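Local coordinates for protein oxalate oxidase 1 (Hordeum vulgare, PDB 1FI2) that oxidises oxalate with molecular oxygen to carbon dioxide and hydrogen peroxide in a manganese-dependent reaction, and also shows superoxide dismutase activity, at residues Leu59-Ala62 against Thr67-Leu70; Lys17-Ser20 against His24-Lys27; Pro177-Ala182 against Gly188-Leu193; Leu165-Phe168 against Pro173-Thr176. One frame throughout, in Å; residues are numbered along the deposited sequence.

Along the chain the order is contact 2, contact 1, contact 4, contact 3, each closing before the next opens. Contacts 1 and 2 form one group, with centres 13 Å apart; they touch through N68 and V61 against H24. Contacts 3 and 4 form the other, with centres 9 Å apart, among helices 163-169, 176-183 and 187-196. The centres of contacts 1 and 3 are 38 Å apart, on opposite sides of the chain's centre. One group joins the N-terminal loop to the connection between jellyroll strands 54-59 and 73-79; the other packs the C-terminal helices, and both reach other subunits of the hexamer.

Contact 1 (Leu59-Ala62 against Thr67-Leu70); sequences LDVA and TNTL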
loop_
_atom_site.group_PDB
_atom_site.type_symbol
_atom_site.label_atom_id
_atom_site.label_comp_id
_atom_site.label_asym_id
_atom_site.label_seq_id
_atom_site.Cartn_x
_atom_site.Cartn_y
_atom_site.Cartn_z
ATOM N N LEU A 59 -0.276 21.262 11.811
ATOM C CA LEU A 59 -1.638 20.734 11.837
ATOM C C LEU A 59 -1.619 19.255 11.457
ATOM O O LEU A 59 -2.331 18.777 10.578
ATOM C CB LEU A 59 -2.592 21.552 10.973
ATOM C CG LEU A 59 -4.068 21.502 11.366
ATOM C CD1 LEU A 59 -4.288 21.962 12.800
ATOM C CD2 LEU A 59 -4.911 22.349 10.420
ATOM N N ASP A 60 -0.716 18.542 12.126
ATOM C CA ASP A 60 -0.590 17.095 11.948
ATOM C C ASP A 60 -1.557 16.438 12.926
ATOM O O ASP A 60 -2.278 17.142 13.648
ATOM C CB ASP A 60 0.840 16.627 12.135
ATOM C CG ASP A 60 1.511 16.977 13.438
ATOM O OD1 ASP A 60 2.650 16.492 13.657
ATOM O OD2 ASP A 60 0.943 17.727 14.256
ATOM N N VAL A 61 -1.559 15.116 13.030
ATOM C CA VAL A 61 -2.502 14.408 13.894
ATOM C C VAL A 61 -2.410 14.764 15.364
ATOM O O VAL A 61 -3.441 14.758 16.052
ATOM C CB VAL A 61 -2.383 12.886 13.676
ATOM C CG1 VAL A 61 -1.082 12.343 14.247
ATOM C CG2 VAL A 61 -3.590 12.156 14.250
ATOM N N ALA A 62 -1.263 15.192 15.876
ATOM C CA ALA A 62 -1.143 15.641 17.259
ATOM C C ALA A 62 -1.923 16.928 17.507
ATOM O O ALA A 62 -2.381 17.164 18.632
ATOM C CB ALA A 62 0.327 15.829 17.606
ATOM N N THR A 67 -7.662 13.798 11.738
ATOM C CA THR A 67 -6.928 13.322 10.581
ATOM C C THR A 67 -6.468 11.874 10.735
ATOM O O THR A 67 -6.100 11.243 9.736
ATOM C CB THR A 67 -5.672 14.167 10.275
ATOM O OG1 THR A 67 -4.754 14.111 11.376
ATOM C CG2 THR A 67 -6.049 15.618 10.020
ATOM N N ASN A 68 -6.457 11.346 11.952
ATOM C CA ASN A 68 -6.014 9.971 12.182
ATOM C C ASN A 68 -6.676 9.011 11.213
ATOM O O ASN A 68 -7.893 8.995 11.027
ATOM C CB ASN A 68 -6.321 9.574 13.627
ATOM C CG ASN A 68 -5.633 8.313 14.095
ATOM O OD1 ASN A 68 -4.454 8.080 13.832
ATOM N ND2 ASN A 68 -6.372 7.471 14.813
ATOM N N THR A 69 -5.891 8.163 10.571
ATOM C CA THR A 69 -6.223 7.159 9.595
ATOM C C THR A 69 -6.612 7.686 8.211
ATOM O O THR A 69 -6.734 6.873 7.282
ATOM C CB THR A 69 -7.340 6.158 9.980
ATOM O OG1 THR A 69 -8.621 6.806 9.900
ATOM C CG2 THR A 69 -7.142 5.539 11.349
ATOM N N LEU A 70 -6.766 8.988 8.017
ATOM C CA LEU A 70 -7.241 9.548 6.765
ATOM C C LEU A 70 -6.168 9.851 5.738
ATOM O O LEU A 70 -6.474 10.179 4.589
ATOM C CB LEU A 70 -8.091 10.796 7.045
ATOM C CG LEU A 70 -9.301 10.594 7.967
ATOM C CD1 LEU A 70 -10.095 11.890 8.058
ATOM C CD2 LEU A 70 -10.188 9.449 7.497
#
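V61 and T67 meet at a slant, with T67 OG1 lying against CA and CB of V61. T67 OG1 is 3.4 Å from V61 CA and 3.5 Å from V61 CB, so the oxygen touches carbon, while its polar partner is the carbonyl of W64. The chi1 of 62° places OG1 between the T67 backbone N and carbonyl carbon, on the flank that confronts V61. One branch of V61 takes part: CG2, anti to its own backbone N, extends over the start of the second segment and comes within 3.8 Å of N68 CB. The N68 amide is fixed beyond this apolar touch, since ND2 donates to the carbonyls of C10 and H24 and OD1 accepts from Q156 NE2. Residues T67 to L70 form a type II beta turn, with T69 at positive phi (72°) and L70 N bonded to T67 O at 2.9 Å. Within the turn, T69 OG1 donates to N68 O over 2.6 Å, approaching at a C=O...O angle of 111°. D60, next to V61, has its side chain about 7 Å from that of the oxalate-binding N75 on strand 73-79. Both segments belong to the connection from strand 54-59, the outermost strand of one jellyroll sheet within this chain, to its neighbour, strand 73-79.

Contact 2 (Lys17-Ser20 against His24-Lys27); sequences KAVS and HTCK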
loop_
_atom_site.group_PDB
_atom_site.type_symbol
_atom_site.label_atom_id
_atom_site.label_comp_id
_atom_site.label_asym_id
_atom_site.label_seq_id
_atom_site.Cartn_x
_atom_site.Cartn_y
_atom_site.Cartn_z
ATOM N N LYS A 17 -1.590 8.030 28.561
ATOM C CA LYS A 17 -1.529 6.621 28.923
ATOM C C LYS A 17 -2.306 5.715 27.981
ATOM O O LYS A 17 -2.487 4.530 28.275
ATOM C CB LYS A 17 -2.018 6.420 30.364
ATOM C CG LYS A 17 -1.348 7.332 31.382
ATOM C CD LYS A 17 0.164 7.159 31.385
ATOM C CE LYS A 17 0.874 8.432 31.817
ATOM N NZ LYS A 17 2.357 8.284 31.771
ATOM N N ALA A 18 -2.752 6.248 26.841
ATOM C CA ALA A 18 -3.449 5.400 25.872
ATOM C C ALA A 18 -2.465 4.347 25.359
ATOM O O ALA A 18 -1.265 4.619 25.328
ATOM C CB ALA A 18 -3.990 6.227 24.722
ATOM N N VAL A 19 -2.983 3.180 24.994
ATOM C CA VAL A 19 -2.117 2.129 24.442
ATOM C C VAL A 19 -1.455 2.678 23.182
ATOM O O VAL A 19 -2.049 3.488 22.465
ATOM C CB VAL A 19 -2.896 0.834 24.178
ATOM C CG1 VAL A 19 -4.083 1.064 23.256
ATOM C CG2 VAL A 19 -2.014 -0.263 23.593
ATOM N N SER A 20 -0.214 2.275 22.929
ATOM C CA SER A 20 0.539 2.747 21.774
ATOM C C SER A 20 0.524 1.751 20.624
ATOM O O SER A 20 0.714 0.553 20.842
ATOM C CB SER A 20 1.988 3.008 22.204
ATOM O OG SER A 20 2.762 3.427 21.092
ATOM N N HIS A 24 -2.182 6.003 15.973
ATOM C CA HIS A 24 -2.875 6.228 17.225
ATOM C C HIS A 24 -4.141 5.378 17.350
ATOM O O HIS A 24 -4.876 5.152 16.391
ATOM C CB HIS A 24 -3.336 7.693 17.367
ATOM C CG HIS A 24 -2.220 8.688 17.459
ATOM N ND1 HIS A 24 -1.487 8.890 18.604
ATOM C CD2 HIS A 24 -1.642 9.445 16.494
ATOM C CE1 HIS A 24 -0.534 9.773 18.360
ATOM N NE2 HIS A 24 -0.591 10.105 17.081
ATOM N N THR A 25 -4.425 4.962 18.581
ATOM C CA THR A 25 -5.722 4.386 18.913
ATOM C C THR A 25 -6.759 5.502 18.767
ATOM O O THR A 25 -6.390 6.676 18.729
ATOM C CB THR A 25 -5.765 3.820 20.338
ATOM O OG1 THR A 25 -5.358 4.840 21.260
ATOM C CG2 THR A 25 -4.822 2.635 20.450
ATOM N N CYS A 26 -8.028 5.125 18.664
ATOM C CA CYS A 26 -9.071 6.114 18.465
ATOM C C CYS A 26 -10.061 6.259 19.609
ATOM O O CYS A 26 -10.321 5.321 20.354
ATOM C CB CYS A 26 -9.878 5.726 17.207
ATOM S SG CYS A 26 -8.845 5.196 15.832
ATOM N N LYS A 27 -10.642 7.455 19.705
ATOM C CA LYS A 27 -11.679 7.687 20.709
ATOM C C LYS A 27 -12.895 6.873 20.266
ATOM O O LYS A 27 -13.174 6.782 19.068
ATOM C CB LYS A 27 -12.104 9.155 20.721
ATOM C CG LYS A 27 -11.090 10.171 21.192
ATOM C CD LYS A 27 -10.744 10.038 22.661
ATOM C CE LYS A 27 -11.934 10.259 23.580
ATOM N NZ LYS A 27 -11.552 10.093 25.012
HETATM O O HOH W 1 -2.810 5.604 20.653
#
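Two extended, non-strand segments come nearest at V19 and T25, whose CA atoms are 7.0 Å apart. Both residues have polyproline-like backbone angles, and a water bridges the two backbones: it donates to V19 O at 2.9 Å and accepts from T25 N at 2.7 Å. Beside this bridge the side chains cross at about a right angle. V19 uses its CG1 branch, held between backbone N and carbonyl carbon by a chi1 of 56°, to press on T25 CG2 at 3.3 Å, a carbon pair tighter than usual. T25 CG2 also lies 3.5 Å from V19 O, so the methyl rests against both the CG1 branch and the carbonyl oxygen of V19. On the other branch, T25 OG1 faces A18 CB at 4.0 Å, a looser touch. V19 packs on the V19 residues of two neighbouring subunits, while C26 packs on S20 of one of them and S20 on C26 of the other, consistent with a threefold arrangement in the trimer of dimers. The arrangement belongs to the N-terminal extension of germins, where the C10-C26 disulfide closes a loop that holds 17-20 and ends within 24-27.

Contact 3 (Pro177-Ala182 against Gly188-Leu193); sequences PVLTKA and GVVELL
This is an apolar helix-helix contact within an alpha-alpha corner: helix 176-183 and helix 187-196 follow each other at the C-terminal end of the chain, beyond the strands of the cupin jellyroll, are joined by a short turn and pack crosswise. Their closest CA atoms are those of T180 and V190, 6.6 Å apart. No hydrogen bond links the two segments; the interface rests on V190, whose CB points into it and whose two methyls are divided between two residues of the facing helix. With chi1 at 175°, V190 CG1 is anti to the backbone N and CG2 lies beside that N, so the branches fork across the helix surface. CG1 takes the leucine side, 3.8 Å from L179 CB and 3.9 Å from L179 CD1. L179 thus meets the valine at a slant, with CB and CD1, and its side chain continues to L167 and F168 of helix 163-169, making a three-helix apolar core. Within the helices, A182 N bonds to V178 O at 3.1 Å and L193 N to V189 O at 3.1 Å, whereas K181 N to P177 O, in the first turn of helix 176-183, is weak at 3.4 Å. Other residues of both helices meet a neighbouring subunit: V178, A182 and L193 pack on its F138, P87 and V185, while K181 NZ bonds to its P51 and N52 carbonyls. On the second branch of the fork, T180 and V190 cross at about a right angle, with T180 CG2 meeting V190 CG2 at 3.5 Å.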
loop_
_atom_site.group_PDB
_atom_site.type_symbol
_atom_site.label_atom_id
_atom_site.label_comp_id
_atom_site.label_asym_id
_atom_site.label_seq_id
_atom_site.Cartn_x
_atom_site.Cartn_y
_atom_site.Cartn_z
ATOM N N PRO A 177 34.709 14.788 15.538
ATOM C CA PRO A 177 35.532 14.038 14.604
ATOM C C PRO A 177 34.741 13.380 13.487
ATOM O O PRO A 177 35.249 13.179 12.375
ATOM C CB PRO A 177 36.250 13.013 15.480
ATOM C CG PRO A 177 36.241 13.620 16.845
ATOM C CD PRO A 177 34.897 14.307 16.933
ATOM N N VAL A 178 33.495 12.963 13.736
ATOM C CA VAL A 178 32.641 12.429 12.680
ATOM C C VAL A 178 32.321 13.553 11.691
ATOM O O VAL A 178 32.406 13.376 10.476
ATOM C CB VAL A 178 31.332 11.824 13.213
ATOM C CG1 VAL A 178 30.390 11.427 12.079
ATOM C CG2 VAL A 178 31.612 10.609 14.089
ATOM N N LEU A 179 31.967 14.717 12.231
ATOM C CA LEU A 179 31.631 15.870 11.411
ATOM C C LEU A 179 32.821 16.492 10.701
ATOM O O LEU A 179 32.572 17.078 9.643
ATOM C CB LEU A 179 30.901 16.934 12.237
ATOM C CG LEU A 179 29.479 16.583 12.685
ATOM C CD1 LEU A 179 28.945 17.670 13.605
ATOM C CD2 LEU A 179 28.556 16.393 11.488
ATOM N N THR A 180 34.048 16.403 11.204
ATOM C CA THR A 180 35.185 16.972 10.486
ATOM C C THR A 180 35.548 16.118 9.273
ATOM O O THR A 180 35.959 16.644 8.238
ATOM C CB THR A 180 36.436 17.179 11.356
ATOM O OG1 THR A 180 36.851 15.925 11.909
ATOM C CG2 THR A 180 36.170 18.161 12.485
ATOM N N LYS A 181 35.375 14.802 9.370
ATOM C CA LYS A 181 35.642 13.909 8.253
ATOM C C LYS A 181 34.575 14.089 7.174
ATOM O O LYS A 181 34.876 14.124 5.985
ATOM C CB LYS A 181 35.672 12.445 8.704
ATOM C CG LYS A 181 36.057 11.460 7.616
ATOM C CD LYS A 181 37.516 11.615 7.203
ATOM C CE LYS A 181 37.863 10.603 6.119
ATOM N NZ LYS A 181 37.050 10.845 4.894
ATOM N N ALA A 182 33.326 14.229 7.608
ATOM C CA ALA A 182 32.201 14.385 6.704
ATOM C C ALA A 182 32.142 15.749 6.029
ATOM O O ALA A 182 31.762 15.811 4.859
ATOM C CB ALA A 182 30.898 14.144 7.462
ATOM N N GLY A 188 37.695 23.448 14.662
ATOM C CA GLY A 188 37.269 24.795 15.004
ATOM C C GLY A 188 36.049 25.258 14.219
ATOM O O GLY A 188 35.162 25.903 14.775
ATOM N N VAL A 189 35.967 24.912 12.940
ATOM C CA VAL A 189 34.816 25.273 12.112
ATOM C C VAL A 189 33.589 24.497 12.583
ATOM O O VAL A 189 32.503 25.055 12.743
ATOM C CB VAL A 189 35.091 25.018 10.622
ATOM C CG1 VAL A 189 33.870 25.332 9.769
ATOM C CG2 VAL A 189 36.287 25.839 10.150
ATOM N N VAL A 190 33.773 23.204 12.859
ATOM C CA VAL A 190 32.675 22.373 13.351
ATOM C C VAL A 190 32.151 22.885 14.684
ATOM O O VAL A 190 30.934 23.014 14.859
ATOM C CB VAL A 190 33.091 20.897 13.459
ATOM C CG1 VAL A 190 31.998 20.046 14.091
ATOM C CG2 VAL A 190 33.443 20.351 12.079
ATOM N N GLU A 191 33.048 23.242 15.608
ATOM C CA GLU A 191 32.630 23.769 16.903
ATOM C C GLU A 191 31.902 25.100 16.764
ATOM O O GLU A 191 30.960 25.369 17.514
ATOM C CB GLU A 191 33.802 23.869 17.876
ATOM C CG GLU A 191 34.436 22.546 18.250
ATOM C CD GLU A 191 33.592 21.594 19.063
ATOM O OE1 GLU A 191 32.455 21.925 19.461
ATOM O OE2 GLU A 191 34.065 20.462 19.321
ATOM N N LEU A 192 32.298 25.944 15.814
ATOM C CA LEU A 192 31.611 27.216 15.597
ATOM C C LEU A 192 30.162 26.947 15.189
ATOM O O LEU A 192 29.230 27.554 15.709
ATOM C CB LEU A 192 32.311 28.052 14.532
ATOM C CG LEU A 192 31.588 29.314 14.049
ATOM C CD1 LEU A 192 31.571 30.380 15.133
ATOM C CD2 LEU A 192 32.228 29.840 12.776
ATOM N N LEU A 193 29.968 26.020 14.251
ATOM C CA LEU A 193 28.626 25.640 13.814
ATOM C C LEU A 193 27.804 25.075 14.960
ATOM O O LEU A 193 26.653 25.479 15.163
ATOM C CB LEU A 193 28.728 24.655 12.643
ATOM C CG LEU A 193 29.135 25.290 11.306
ATOM C CD1 LEU A 193 29.831 24.275 10.415
ATOM C CD2 LEU A 193 27.919 25.881 10.604
#

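Contact 4 (Leu165-Phe168 against Pro173-Thr176); sequences LTLF and PIPT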
loop_
_atom_site.group_PDB
_atom_site.type_symbol
_atom_site.label_atom_id
_atom_site.label_comp_id
_atom_site.label_asym_id
_atom_site.label_seq_id
_atom_site.Cartn_x
_atom_site.Cartn_y
_atom_site.Cartn_z
ATOM N N LEU A 165 19.849 21.865 12.236
ATOM C CA LEU A 165 19.645 21.496 13.635
ATOM C C LEU A 165 20.004 20.044 13.917
ATOM O O LEU A 165 20.618 19.762 14.951
ATOM C CB LEU A 165 18.209 21.803 14.060
ATOM C CG LEU A 165 17.805 21.448 15.492
ATOM C CD1 LEU A 165 18.610 22.248 16.503
ATOM C CD2 LEU A 165 16.312 21.685 15.697
ATOM N N THR A 166 19.680 19.116 13.024
ATOM C CA THR A 166 20.019 17.711 13.253
ATOM C C THR A 166 21.518 17.473 13.157
ATOM O O THR A 166 22.102 16.747 13.969
ATOM C CB THR A 166 19.258 16.801 12.270
ATOM O OG1 THR A 166 17.848 17.012 12.450
ATOM C CG2 THR A 166 19.585 15.338 12.513
ATOM N N LEU A 167 22.180 18.091 12.184
ATOM C CA LEU A 167 23.608 17.932 11.999
ATOM C C LEU A 167 24.455 18.486 13.145
ATOM O O LEU A 167 25.451 17.867 13.529
ATOM C CB LEU A 167 24.107 18.690 10.771
ATOM C CG LEU A 167 24.377 18.078 9.420
ATOM C CD1 LEU A 167 25.343 18.996 8.653
ATOM C CD2 LEU A 167 24.963 16.675 9.454
ATOM N N PHE A 168 24.101 19.674 13.632
ATOM C CA PHE A 168 24.891 20.343 14.648
ATOM C C PHE A 168 24.301 20.422 16.040
ATOM O O PHE A 168 25.065 20.784 16.950
ATOM C CB PHE A 168 25.203 21.775 14.146
ATOM C CG PHE A 168 25.891 21.778 12.803
ATOM C CD1 PHE A 168 25.244 22.265 11.680
ATOM C CD2 PHE A 168 27.174 21.277 12.666
ATOM C CE1 PHE A 168 25.868 22.261 10.445
ATOM C CE2 PHE A 168 27.805 21.266 11.437
ATOM C CZ PHE A 168 27.147 21.757 10.323
ATOM N N PRO A 173 24.818 15.757 20.507
ATOM C CA PRO A 173 25.356 16.121 19.211
ATOM C C PRO A 173 26.251 15.066 18.581
ATOM O O PRO A 173 26.911 14.280 19.269
ATOM C CB PRO A 173 26.157 17.392 19.485
ATOM C CG PRO A 173 25.660 17.916 20.785
ATOM C CD PRO A 173 25.226 16.705 21.574
ATOM N N ILE A 174 26.285 15.039 17.252
ATOM C CA ILE A 174 27.144 14.107 16.515
ATOM C C ILE A 174 28.575 14.482 16.896
ATOM O O ILE A 174 28.907 15.674 16.938
ATOM C CB ILE A 174 26.939 14.262 14.999
ATOM C CG1 ILE A 174 25.489 13.953 14.605
ATOM C CG2 ILE A 174 27.899 13.376 14.218
ATOM C CD1 ILE A 174 25.110 14.355 13.190
ATOM N N PRO A 175 29.414 13.511 17.216
ATOM C CA PRO A 175 30.786 13.796 17.612
ATOM C C PRO A 175 31.466 14.703 16.603
ATOM O O PRO A 175 31.389 14.477 15.397
ATOM C CB PRO A 175 31.436 12.424 17.709
ATOM C CG PRO A 175 30.303 11.488 17.979
ATOM C CD PRO A 175 29.122 12.061 17.226
ATOM N N THR A 176 32.322 15.606 17.081
ATOM C CA THR A 176 33.070 16.501 16.198
ATOM C C THR A 176 33.915 15.785 15.171
ATOM O O THR A 176 33.842 16.114 13.979
ATOM C CB THR A 176 33.849 17.556 17.001
ATOM O OG1 THR A 176 32.881 18.429 17.609
ATOM C CG2 THR A 176 34.771 18.387 16.124
HETATM O O HOH W 2 24.513 16.983 16.107
#
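I174 reaches L167 because its first torsion (chi1 -61°) sets CG1 anti to the carbonyl carbon and its second (chi2 168°) stretches CD1 outward, toward the helix. The setting is a helix-loop-helix turn: helix 163-169 ends, the chain crosses through P173 and I174, and P175 takes the N-cap position before helix 176-183. The extended tip does not meet a side chain first. I174 CD1 lies 3.5 Å from L167 O and 3.9 Å from T166 O, against carbonyls of the helix's last turn, whereas L167 CD2 is a looser neighbour of that methyl at 4.4 Å. The CB of L167 sits over one face of the F168 ring, toward the rim. From there L167 and F168 both turn to L179 of the next helix, which also touches I174, so the loop residue joins an apolar cluster with L179. I174 also packs on F138, and L167 on P87, of a neighbouring subunit. One water bridges the segments, accepting from I174 N at 2.9 Å and donating to T166 O at 3.2 Å.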